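Local coordinates for protein probable N-glycosylase/DNA lyase (Thermotoga maritima, PDB 3N0U) that belongs to the helix-hairpin-helix clan of DNA glycosylase-like proteins and folds as a single, mainly helical chain without strands, at residues 15-20 and 192-197; 33-38 and 205-210; 85-90 and 104-109; 161-166 and 174-179. One frame throughout, in Å; residues are numbered along the deposited sequence.

Contact 1 of 4, residues 15-20 and 192-197; sequences ELLKEL and RKVAEA
Apolar contact across the pair of helices comes down to L17 of helix 13-44 reaching V194 and A197 of helix 181-198. The leucine points towards the other helix, and each methyl of its fork has its own partner. CD2 of L17 meets CG1 of V194 at 4.0 Å, and the same methyl comes to 4.1 Å from the carbonyl O of V194. CD1 of L17 lies farther along the helix, 4.3 Å from CB of A197. With chi1 at -70° the leucine places CG opposite its own carbonyl carbon, and the V194 branch that answers it, CG1, stands anti to the valine N; the two side chains cross obliquely. Both residues have other apolar neighbours: V194 touches F205 and L171, L17 touches F198, and M13 covers V194 and A197.

Salt bridges here stay within one helix. One turn apart, R192 NH1 and E196 OE1 form one at 3.3 Å, with the carboxyl carbon at the edge of the guanidinium and in its plane; as a hydrogen bond it is weak. E189, a turn earlier, pairs with both R192 and K193.

No hydrogen bond or salt bridge joins the two segments. With the L17 and V194 CA atoms 8.2 Å apart and 138 Å² buried, the join rests on van der Waals contact between methyls, at a partly buried site whose A197 edge is exposed.

Contact 2 of 4, residues 33-38 and 205-210; sequences QRFEEF and FDLYLW
L207 has by far the most surface buried here, and a single methyl, CD1, does its touching. Its CG sits opposite the carbonyl carbon (chi1 -62°) and chi2 is fully extended, which drives CD1 outward from helix 202-214 to helix 13-44. There it finds three residues at nearly equal range: CD1 of F35 at 4.0 Å, CE2 of F38 at 4.1 Å and CG of R34 at 4.2 Å. The methyl reaches F35 at the ring edge, near the ring plane. The two phenylalanines are themselves interlocked, for CD2 of F38 lies 3.7 Å above one face of the F35 ring while CE1 of F35 lies at the F38 edge.

R34 contributes the aliphatic base of its chain, which crosses L207 at about a right angle. Beyond CG it bends twice and carries the guanidinium away to polar partners: NH1 forms a salt bridge with E37 OE1 at 2.8 Å, a weak hydrogen bond at 124°, while NE and NH2 bind the carbonyl oxygens of D218 and V217 near the C-terminus.

The short helical segments run nearer antiparallel than parallel, 137° between directions, and their axes are 11.5 Å apart at closest approach. R148 of helix 140-148 touches F35, F38 and L207 alike, V31 also packs on L207, and F205 turns to helix 181-198.

Contact 3 of 4, residues 85-90 and 104-109; sequences EELAEK and EFIVEN
One methyl of L87, CD2, carries this contact between helix 84-93 and helix 99-109. Chi1 of 180° sets CG anti to the leucine N, and chi2 of 55° folds CD1 back beside CA, which leaves CD2 as the extended branch. That branch meets the beta carbon region of I106: CG2 at 3.8 Å and CB at 4.0 Å, the two side chains crossing at about a right angle. In I106 the touching branch CG2 is anti to the backbone N, whereas the longer CG1 arm lies beside N and is stretched out at chi2 162°. The isoleucine also packs on F51, S55 and L59 of helix 47-59. V107 adds a lighter touch at the margin, its CG2 lying 4.2 Å from the same L87 methyl.

L87 in turn packs on A103 and on I75 of helix 65-75. Two residues past V107, N109 OD1 takes a hydrogen bond from K136 N, in the loop that holds A135 of the sodium site.

Every touching atom across the contact is aliphatic carbon and no hydrogen bond joins the segments; the fit therefore depends on the shape and torsions of the branches, with no polar bond to direct it.

Contact 4 of 4, residues 161-166 and 174-179; sequences HVLRLM and EIPKGW
The bond from M166 N to V162 O, 3.0 Å long, is the shortest polar link within these segments, and it belongs to the helical turn that presents L163 and R164 to I175 of the following loop. L163 has the most surface covered. Its CB lies 3.9 Å from CG2 of I175, and CD1 is close to the same methyl. Farther out, the fork of L163 comes up to the edge of W179, the two side chains arriving from opposite directions: CD1 approaches CZ2 at 3.7 Å and CD2 approaches CH2 at 4.0 Å. Both methyls lie near the indole plane, so the leucine meets the six-membered ring at its edge.

In the fold this is a local fold-back. Helix 160-168 ends, and the irregular loop 174-179 passes across this side of it before helix 181-198 begins, with the L163 and I175 CA atoms only 6.1 Å apart. V187 of helix 181-198 and I172 also touch L163.

I175 points its two branches at different residues. CG2, anti to its backbone N, serves L163, while the extended CG1 arm (chi1 -66°, chi2 157°) carries CD1 to within 3.5 Å of CG of R164, a tight carbon-carbon approach. The R164 chain bends at chi3, and one face of its guanidinium overlies the backbone N of H161, displaced towards the rim. P176 sets CB 3.8 Å above one face of the W179 indole, whose ring also meets Y184 edge to face.

Contacts 1 and 2 share helix 13-44 and have centres 15 Å apart. F205 joins them: its CZ lies 3.7 Å from V194 CG1 and 3.7 Å from L20 CD1. Contact 2 also meets contact 4, where L209 O probably accepts a hydrogen bond from H161 NE2 at 3.2 Å and W210 CE2 lies 3.4 Å from H161 CD2. Contact 3 stands apart, its centre 39 Å from that of contact 1 and on the other side of the chain's centre. The sodium ion, at V132, A135 and I138 in what is probably the helix-hairpin-helix motif, lies about 12 Å from the I106 side chain and about 11 Å from that of W179.

Contact 1 of 4, residues 15-20 and 192-197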
# COMPACT_ATOMS: atom_id res chain seq x y z
N GLU A 15 23.90 2.00 -9.06
CA GLU A 15 24.17 2.49 -7.72
C GLU A 15 23.02 2.10 -6.77
O GLU A 15 23.24 1.66 -5.63
CB GLU A 15 24.36 4.01 -7.75
CG GLU A 15 24.71 4.61 -6.39
CD GLU A 15 24.97 6.11 -6.46
OE1 GLU A 15 25.54 6.58 -7.46
OE2 GLU A 15 24.61 6.81 -5.49
N LEU A 16 21.79 2.24 -7.24
CA LEU A 16 20.63 1.83 -6.45
C LEU A 16 20.66 0.34 -6.18
O LEU A 16 20.45 -0.09 -5.05
CB LEU A 16 19.33 2.21 -7.16
CG LEU A 16 18.04 1.75 -6.47
CD1 LEU A 16 17.88 2.33 -5.06
CD2 LEU A 16 16.85 2.13 -7.33
N LEU A 17 20.90 -0.47 -7.21
CA LEU A 17 20.94 -1.91 -7.01
C LEU A 17 22.05 -2.31 -6.05
O LEU A 17 21.86 -3.19 -5.23
CB LEU A 17 21.08 -2.64 -8.34
CG LEU A 17 19.81 -2.56 -9.20
CD1 LEU A 17 20.10 -3.04 -10.61
CD2 LEU A 17 18.68 -3.39 -8.58
N LYS A 18 23.20 -1.64 -6.11
CA LYS A 18 24.29 -2.00 -5.21
C LYS A 18 23.94 -1.68 -3.77
O LYS A 18 24.23 -2.47 -2.87
CB LYS A 18 25.58 -1.29 -5.61
CG LYS A 18 26.19 -1.87 -6.89
CD LYS A 18 27.36 -1.05 -7.40
CE LYS A 18 28.47 -0.96 -6.37
NZ LYS A 18 29.66 -0.25 -6.91
N GLU A 19 23.29 -0.54 -3.54
CA GLU A 19 22.92 -0.18 -2.19
C GLU A 19 21.87 -1.13 -1.65
O GLU A 19 21.93 -1.52 -0.48
CB GLU A 19 22.40 1.25 -2.11
CG GLU A 19 21.92 1.62 -0.71
CD GLU A 19 22.97 1.42 0.41
OE1 GLU A 19 24.20 1.50 0.14
OE2 GLU A 19 22.56 1.17 1.57
N LEU A 20 20.93 -1.53 -2.50
CA LEU A 20 19.93 -2.49 -2.08
C LEU A 20 20.58 -3.83 -1.76
O LEU A 20 20.19 -4.49 -0.80
CB LEU A 20 18.86 -2.68 -3.15
CG LEU A 20 17.86 -1.54 -3.32
CD1 LEU A 20 17.18 -1.65 -4.67
CD2 LEU A 20 16.82 -1.56 -2.19
N ARG A 192 9.15 -2.73 -12.33
CA ARG A 192 9.10 -4.19 -12.33
C ARG A 192 10.40 -4.73 -12.88
O ARG A 192 10.92 -5.72 -12.40
CB ARG A 192 7.93 -4.75 -13.14
CG ARG A 192 7.76 -6.26 -12.95
CD ARG A 192 6.94 -6.93 -14.07
NE ARG A 192 7.55 -6.77 -15.39
CZ ARG A 192 8.65 -7.39 -15.80
NH1 ARG A 192 9.31 -8.23 -15.00
NH2 ARG A 192 9.12 -7.17 -17.03
N LYS A 193 10.91 -4.08 -13.92
CA LYS A 193 12.15 -4.55 -14.51
C LYS A 193 13.31 -4.39 -13.52
O LYS A 193 14.22 -5.21 -13.51
CB LYS A 193 12.44 -3.84 -15.83
CG LYS A 193 11.46 -4.21 -16.95
CD LYS A 193 11.72 -3.36 -18.20
CE LYS A 193 11.08 -3.96 -19.45
NZ LYS A 193 9.72 -3.44 -19.74
N VAL A 194 13.26 -3.36 -12.68
CA VAL A 194 14.30 -3.18 -11.66
C VAL A 194 14.17 -4.27 -10.60
O VAL A 194 15.17 -4.85 -10.17
CB VAL A 194 14.20 -1.81 -10.99
CG1 VAL A 194 15.31 -1.65 -9.95
CG2 VAL A 194 14.28 -0.69 -12.04
N ALA A 195 12.94 -4.56 -10.19
CA ALA A 195 12.71 -5.62 -9.21
C ALA A 195 13.22 -6.95 -9.75
O ALA A 195 13.85 -7.71 -9.04
CB ALA A 195 11.23 -5.71 -8.89
N GLU A 196 12.96 -7.20 -11.02
CA GLU A 196 13.40 -8.44 -11.65
C GLU A 196 14.92 -8.52 -11.69
O GLU A 196 15.49 -9.59 -11.45
CB GLU A 196 12.83 -8.52 -13.07
CG GLU A 196 13.07 -9.83 -13.75
CD GLU A 196 12.33 -9.91 -15.09
OE1 GLU A 196 12.44 -8.96 -15.89
OE2 GLU A 196 11.63 -10.92 -15.31
N ALA A 197 15.58 -7.40 -11.96
CA ALA A 197 17.05 -7.35 -11.96
C ALA A 197 17.62 -7.70 -10.58
O ALA A 197 18.68 -8.31 -10.47
CB ALA A 197 17.55 -5.99 -12.40

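Contact 2 of 4, residues 33-38 and 205-210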
# COMPACT_ATOMS: atom_id res chain seq x y z
N GLN A 33 9.07 -11.83 7.09
CA GLN A 33 8.10 -11.94 8.18
C GLN A 33 6.90 -11.05 7.90
O GLN A 33 5.75 -11.44 8.14
CB GLN A 33 8.75 -11.57 9.51
CG GLN A 33 9.59 -12.72 10.06
CD GLN A 33 10.74 -12.26 10.93
OE1 GLN A 33 10.62 -11.28 11.67
NE2 GLN A 33 11.87 -12.95 10.83
N ARG A 34 7.14 -9.88 7.32
CA ARG A 34 6.03 -8.98 7.05
C ARG A 34 5.15 -9.58 5.95
O ARG A 34 3.92 -9.55 6.04
CB ARG A 34 6.56 -7.60 6.65
CG ARG A 34 5.49 -6.56 6.46
CD ARG A 34 4.77 -6.26 7.76
NE ARG A 34 5.58 -5.48 8.69
CZ ARG A 34 6.08 -5.94 9.83
NH1 ARG A 34 5.87 -7.20 10.21
NH2 ARG A 34 6.79 -5.13 10.60
N PHE A 35 5.78 -10.15 4.93
CA PHE A 35 5.01 -10.79 3.88
C PHE A 35 4.20 -11.98 4.35
O PHE A 35 3.11 -12.23 3.82
CB PHE A 35 5.85 -11.14 2.66
CG PHE A 35 5.34 -10.48 1.44
CD1 PHE A 35 5.74 -9.20 1.14
CD2 PHE A 35 4.35 -11.08 0.69
CE1 PHE A 35 5.22 -8.54 0.06
CE2 PHE A 35 3.81 -10.42 -0.40
CZ PHE A 35 4.26 -9.15 -0.72
N GLU A 36 4.70 -12.70 5.35
CA GLU A 36 3.93 -13.82 5.89
C GLU A 36 2.65 -13.30 6.52
O GLU A 36 1.61 -13.96 6.47
CB GLU A 36 4.77 -14.61 6.90
CG GLU A 36 5.76 -15.55 6.24
CD GLU A 36 7.02 -15.78 7.07
OE1 GLU A 36 6.97 -15.57 8.31
OE2 GLU A 36 8.06 -16.17 6.48
N GLU A 37 2.71 -12.10 7.09
CA GLU A 37 1.53 -11.49 7.68
C GLU A 37 0.55 -11.05 6.58
O GLU A 37 -0.66 -11.23 6.69
CB GLU A 37 1.93 -10.31 8.58
CG GLU A 37 2.79 -10.76 9.79
CD GLU A 37 3.49 -9.62 10.53
OE1 GLU A 37 3.33 -8.45 10.12
OE2 GLU A 37 4.20 -9.91 11.52
N PHE A 38 1.09 -10.54 5.48
CA PHE A 38 0.24 -10.17 4.35
C PHE A 38 -0.45 -11.40 3.79
O PHE A 38 -1.65 -11.37 3.50
CB PHE A 38 1.06 -9.54 3.22
CG PHE A 38 1.74 -8.24 3.59
CD1 PHE A 38 1.31 -7.47 4.66
CD2 PHE A 38 2.77 -7.77 2.81
CE1 PHE A 38 1.94 -6.27 4.96
CE2 PHE A 38 3.41 -6.58 3.10
CZ PHE A 38 2.98 -5.82 4.17
N PHE A 205 9.87 -6.21 -3.30
CA PHE A 205 10.86 -5.21 -3.67
C PHE A 205 10.52 -3.89 -3.01
O PHE A 205 11.41 -3.19 -2.52
CB PHE A 205 10.92 -5.05 -5.19
CG PHE A 205 12.05 -4.22 -5.68
CD1 PHE A 205 13.36 -4.59 -5.42
CD2 PHE A 205 11.82 -3.05 -6.39
CE1 PHE A 205 14.42 -3.82 -5.87
CE2 PHE A 205 12.89 -2.28 -6.85
CZ PHE A 205 14.18 -2.68 -6.58
N ASP A 206 9.24 -3.55 -2.99
CA ASP A 206 8.79 -2.31 -2.33
C ASP A 206 9.31 -2.21 -0.90
O ASP A 206 9.70 -1.13 -0.44
CB ASP A 206 7.27 -2.25 -2.30
CG ASP A 206 6.75 -1.04 -1.57
OD1 ASP A 206 6.73 0.06 -2.17
OD2 ASP A 206 6.36 -1.19 -0.40
N LEU A 207 9.29 -3.32 -0.17
CA LEU A 207 9.75 -3.30 1.22
C LEU A 207 11.25 -3.12 1.33
O LEU A 207 11.72 -2.46 2.25
CB LEU A 207 9.31 -4.54 1.97
CG LEU A 207 7.79 -4.69 2.07
CD1 LEU A 207 7.49 -5.97 2.82
CD2 LEU A 207 7.16 -3.49 2.77
N TYR A 208 12.01 -3.68 0.39
CA TYR A 208 13.44 -3.42 0.37
C TYR A 208 13.69 -1.93 0.09
O TYR A 208 14.56 -1.32 0.71
CB TYR A 208 14.15 -4.32 -0.65
CG TYR A 208 14.25 -5.76 -0.21
CD1 TYR A 208 15.24 -6.17 0.67
CD2 TYR A 208 13.38 -6.72 -0.70
CE1 TYR A 208 15.34 -7.49 1.06
CE2 TYR A 208 13.46 -8.04 -0.30
CZ TYR A 208 14.46 -8.42 0.57
OH TYR A 208 14.57 -9.71 0.99
N LEU A 209 12.95 -1.34 -0.85
CA LEU A 209 13.10 0.08 -1.18
C LEU A 209 12.84 0.94 0.06
O LEU A 209 13.54 1.92 0.32
CB LEU A 209 12.14 0.48 -2.29
CG LEU A 209 12.47 -0.04 -3.69
CD1 LEU A 209 11.38 0.38 -4.66
CD2 LEU A 209 13.82 0.45 -4.18
N TRP A 210 11.82 0.58 0.83
CA TRP A 210 11.51 1.39 2.00
C TRP A 210 12.50 1.22 3.14
O TRP A 210 12.68 2.14 3.94
CB TRP A 210 10.08 1.12 2.49
CG TRP A 210 9.10 2.10 1.92
CD1 TRP A 210 8.27 1.91 0.86
CD2 TRP A 210 8.88 3.42 2.38
NE1 TRP A 210 7.53 3.04 0.64
CE2 TRP A 210 7.89 3.99 1.56
CE3 TRP A 210 9.43 4.19 3.41
CZ2 TRP A 210 7.43 5.29 1.74
CZ3 TRP A 210 8.96 5.48 3.60
CH2 TRP A 210 7.98 6.02 2.76

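Contact 3 of 4, residues 85-90 and 104-109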
# COMPACT_ATOMS: atom_id res chain seq x y z
N GLU A 85 -19.70 10.21 12.67
CA GLU A 85 -19.20 11.24 13.60
C GLU A 85 -18.24 10.63 14.62
O GLU A 85 -17.20 11.23 14.93
CB GLU A 85 -20.35 11.96 14.31
CG GLU A 85 -19.88 13.02 15.33
CD GLU A 85 -21.03 13.79 16.00
OE1 GLU A 85 -22.01 13.14 16.46
OE2 GLU A 85 -20.95 15.03 16.08
N GLU A 86 -18.56 9.44 15.11
CA GLU A 86 -17.69 8.79 16.08
C GLU A 86 -16.39 8.31 15.44
O GLU A 86 -15.33 8.33 16.08
CB GLU A 86 -18.42 7.62 16.76
CG GLU A 86 -19.33 8.02 17.93
CD GLU A 86 -20.64 8.66 17.50
OE1 GLU A 86 -21.01 8.54 16.30
OE2 GLU A 86 -21.32 9.28 18.36
N LEU A 87 -16.46 7.82 14.22
CA LEU A 87 -15.25 7.42 13.51
C LEU A 87 -14.36 8.63 13.26
O LEU A 87 -13.16 8.58 13.48
CB LEU A 87 -15.61 6.74 12.20
CG LEU A 87 -14.42 6.28 11.35
CD1 LEU A 87 -13.53 5.37 12.19
CD2 LEU A 87 -14.92 5.58 10.10
N ALA A 88 -14.94 9.74 12.83
CA ALA A 88 -14.14 10.95 12.61
C ALA A 88 -13.48 11.39 13.91
O ALA A 88 -12.32 11.83 13.91
CB ALA A 88 -15.00 12.06 12.04
N GLU A 89 -14.20 11.28 15.02
CA GLU A 89 -13.62 11.69 16.29
C GLU A 89 -12.42 10.81 16.66
O GLU A 89 -11.40 11.31 17.13
CB GLU A 89 -14.66 11.70 17.40
CG GLU A 89 -14.10 12.05 18.77
CD GLU A 89 -13.40 13.41 18.80
OE1 GLU A 89 -13.83 14.33 18.08
OE2 GLU A 89 -12.42 13.55 19.57
N LYS A 90 -12.53 9.50 16.45
CA LYS A 90 -11.41 8.62 16.76
C LYS A 90 -10.22 8.88 15.83
O LYS A 90 -9.07 8.81 16.25
CB LYS A 90 -11.81 7.15 16.70
CG LYS A 90 -12.77 6.72 17.82
CD LYS A 90 -12.74 5.23 18.02
CE LYS A 90 -13.51 4.80 19.28
NZ LYS A 90 -13.05 3.45 19.69
N GLU A 104 -15.52 9.65 6.11
CA GLU A 104 -16.58 9.57 5.12
C GLU A 104 -16.26 8.52 4.06
O GLU A 104 -17.14 7.73 3.67
CB GLU A 104 -16.80 10.94 4.47
CG GLU A 104 -17.48 11.93 5.42
CD GLU A 104 -17.59 13.35 4.89
OE1 GLU A 104 -17.17 13.61 3.75
OE2 GLU A 104 -18.13 14.20 5.63
N PHE A 105 -15.01 8.50 3.61
CA PHE A 105 -14.57 7.47 2.67
C PHE A 105 -14.79 6.07 3.22
O PHE A 105 -15.33 5.21 2.53
CB PHE A 105 -13.07 7.61 2.34
CG PHE A 105 -12.70 8.84 1.58
CD1 PHE A 105 -13.62 9.54 0.83
CD2 PHE A 105 -11.40 9.30 1.63
CE1 PHE A 105 -13.24 10.68 0.13
CE2 PHE A 105 -11.00 10.41 0.93
CZ PHE A 105 -11.93 11.12 0.18
N ILE A 106 -14.37 5.86 4.46
CA ILE A 106 -14.45 4.53 5.08
C ILE A 106 -15.92 4.10 5.20
O ILE A 106 -16.29 2.95 4.87
CB ILE A 106 -13.70 4.50 6.42
CG1 ILE A 106 -12.20 4.61 6.15
CG2 ILE A 106 -13.99 3.22 7.21
CD1 ILE A 106 -11.37 5.02 7.36
N VAL A 107 -16.76 4.99 5.70
CA VAL A 107 -18.17 4.66 5.85
C VAL A 107 -18.77 4.28 4.49
O VAL A 107 -19.50 3.28 4.36
CB VAL A 107 -18.95 5.82 6.50
CG1 VAL A 107 -20.44 5.52 6.45
CG2 VAL A 107 -18.53 6.00 7.94
N GLU A 108 -18.46 5.07 3.46
CA GLU A 108 -18.98 4.80 2.12
C GLU A 108 -18.51 3.45 1.60
O GLU A 108 -19.25 2.74 0.91
CB GLU A 108 -18.57 5.90 1.14
CG GLU A 108 -19.19 7.24 1.39
CD GLU A 108 -18.63 8.31 0.45
OE1 GLU A 108 -17.49 8.79 0.67
OE2 GLU A 108 -19.33 8.66 -0.53
N ASN A 109 -17.28 3.09 1.93
CA ASN A 109 -16.70 1.85 1.44
C ASN A 109 -17.32 0.61 2.04
O ASN A 109 -17.04 -0.51 1.60
CB ASN A 109 -15.19 1.85 1.69
CG ASN A 109 -14.47 2.74 0.74
OD1 ASN A 109 -15.00 3.11 -0.29
ND2 ASN A 109 -13.25 3.11 1.09

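Contact 4 of 4, residues 161-166 and 174-179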
# COMPACT_ATOMS: atom_id res chain seq x y z
N HIS A 161 7.87 8.43 -2.06
CA HIS A 161 9.23 7.98 -1.75
C HIS A 161 9.78 7.15 -2.89
O HIS A 161 10.92 7.33 -3.31
CB HIS A 161 9.26 7.13 -0.47
CG HIS A 161 10.47 6.23 -0.38
ND1 HIS A 161 11.76 6.72 -0.33
CD2 HIS A 161 10.58 4.88 -0.32
CE1 HIS A 161 12.61 5.71 -0.25
NE2 HIS A 161 11.92 4.59 -0.25
N VAL A 162 8.97 6.24 -3.40
CA VAL A 162 9.42 5.38 -4.49
C VAL A 162 9.62 6.21 -5.76
O VAL A 162 10.60 6.02 -6.47
CB VAL A 162 8.43 4.24 -4.72
CG1 VAL A 162 8.76 3.47 -5.97
CG2 VAL A 162 8.44 3.32 -3.50
N LEU A 163 8.72 7.15 -6.04
CA LEU A 163 8.85 7.96 -7.25
C LEU A 163 10.09 8.84 -7.19
O LEU A 163 10.77 9.02 -8.20
CB LEU A 163 7.61 8.82 -7.47
CG LEU A 163 6.36 8.01 -7.83
CD1 LEU A 163 5.13 8.88 -7.76
CD2 LEU A 163 6.48 7.36 -9.21
N ARG A 164 10.41 9.36 -6.02
CA ARG A 164 11.60 10.18 -5.89
C ARG A 164 12.86 9.35 -6.08
O ARG A 164 13.83 9.84 -6.64
CB ARG A 164 11.62 10.96 -4.57
CG ARG A 164 10.65 12.16 -4.58
CD ARG A 164 10.81 13.04 -3.34
NE ARG A 164 10.90 12.22 -2.13
CZ ARG A 164 9.91 12.04 -1.26
NH1 ARG A 164 8.74 12.65 -1.43
NH2 ARG A 164 10.10 11.25 -0.21
N LEU A 165 12.85 8.10 -5.62
CA LEU A 165 13.98 7.19 -5.86
C LEU A 165 14.14 6.92 -7.35
O LEU A 165 15.25 6.86 -7.86
CB LEU A 165 13.79 5.85 -5.15
CG LEU A 165 14.39 5.68 -3.77
CD1 LEU A 165 14.14 4.25 -3.34
CD2 LEU A 165 15.88 5.99 -3.75
N MET A 166 13.03 6.71 -8.04
CA MET A 166 13.07 6.42 -9.46
C MET A 166 13.59 7.62 -10.23
O MET A 166 14.33 7.46 -11.18
CB MET A 166 11.69 6.02 -9.96
CG MET A 166 11.20 4.69 -9.39
SD MET A 166 9.58 4.25 -10.07
CE MET A 166 10.08 3.67 -11.69
N GLU A 174 10.17 12.76 -14.57
CA GLU A 174 9.38 13.64 -13.73
C GLU A 174 8.50 12.83 -12.79
O GLU A 174 8.09 11.72 -13.11
CB GLU A 174 8.51 14.55 -14.59
CG GLU A 174 7.50 13.80 -15.45
CD GLU A 174 6.80 14.71 -16.45
OE1 GLU A 174 6.00 15.57 -16.02
OE2 GLU A 174 7.05 14.56 -17.67
N ILE A 175 8.20 13.40 -11.62
CA ILE A 175 7.32 12.74 -10.66
C ILE A 175 5.88 13.14 -10.93
O ILE A 175 5.52 14.31 -10.79
CB ILE A 175 7.70 13.11 -9.23
CG1 ILE A 175 9.08 12.53 -8.89
CG2 ILE A 175 6.67 12.56 -8.25
CD1 ILE A 175 9.78 13.24 -7.76
N PRO A 176 5.05 12.16 -11.32
CA PRO A 176 3.62 12.39 -11.55
C PRO A 176 2.94 12.85 -10.28
O PRO A 176 3.17 12.26 -9.21
CB PRO A 176 3.10 11.01 -11.94
CG PRO A 176 4.28 10.25 -12.39
CD PRO A 176 5.42 10.76 -11.56
N LYS A 177 2.09 13.87 -10.38
CA LYS A 177 1.33 14.33 -9.23
C LYS A 177 -0.10 13.81 -9.31
O LYS A 177 -0.92 14.07 -8.43
CB LYS A 177 1.37 15.86 -9.14
CG LYS A 177 2.79 16.43 -9.05
CD LYS A 177 3.58 15.80 -7.90
CE LYS A 177 5.08 16.06 -8.03
NZ LYS A 177 5.41 17.51 -8.17
N GLY A 178 -0.38 13.05 -10.36
CA GLY A 178 -1.67 12.40 -10.53
C GLY A 178 -1.52 11.21 -11.45
O GLY A 178 -0.49 11.10 -12.13
N TRP A 179 -2.51 10.32 -11.49
CA TRP A 179 -2.37 9.07 -12.23
C TRP A 179 -3.51 8.77 -13.20
O TRP A 179 -4.62 9.24 -13.03
CB TRP A 179 -2.26 7.90 -11.26
CG TRP A 179 -0.99 7.87 -10.48
CD1 TRP A 179 -0.86 8.06 -9.14
CD2 TRP A 179 0.32 7.64 -10.99
NE1 TRP A 179 0.46 7.95 -8.78
CE2 TRP A 179 1.21 7.69 -9.90
CE3 TRP A 179 0.84 7.37 -12.26
CZ2 TRP A 179 2.58 7.50 -10.04
CZ3 TRP A 179 2.20 7.19 -12.40
CH2 TRP A 179 3.06 7.25 -11.30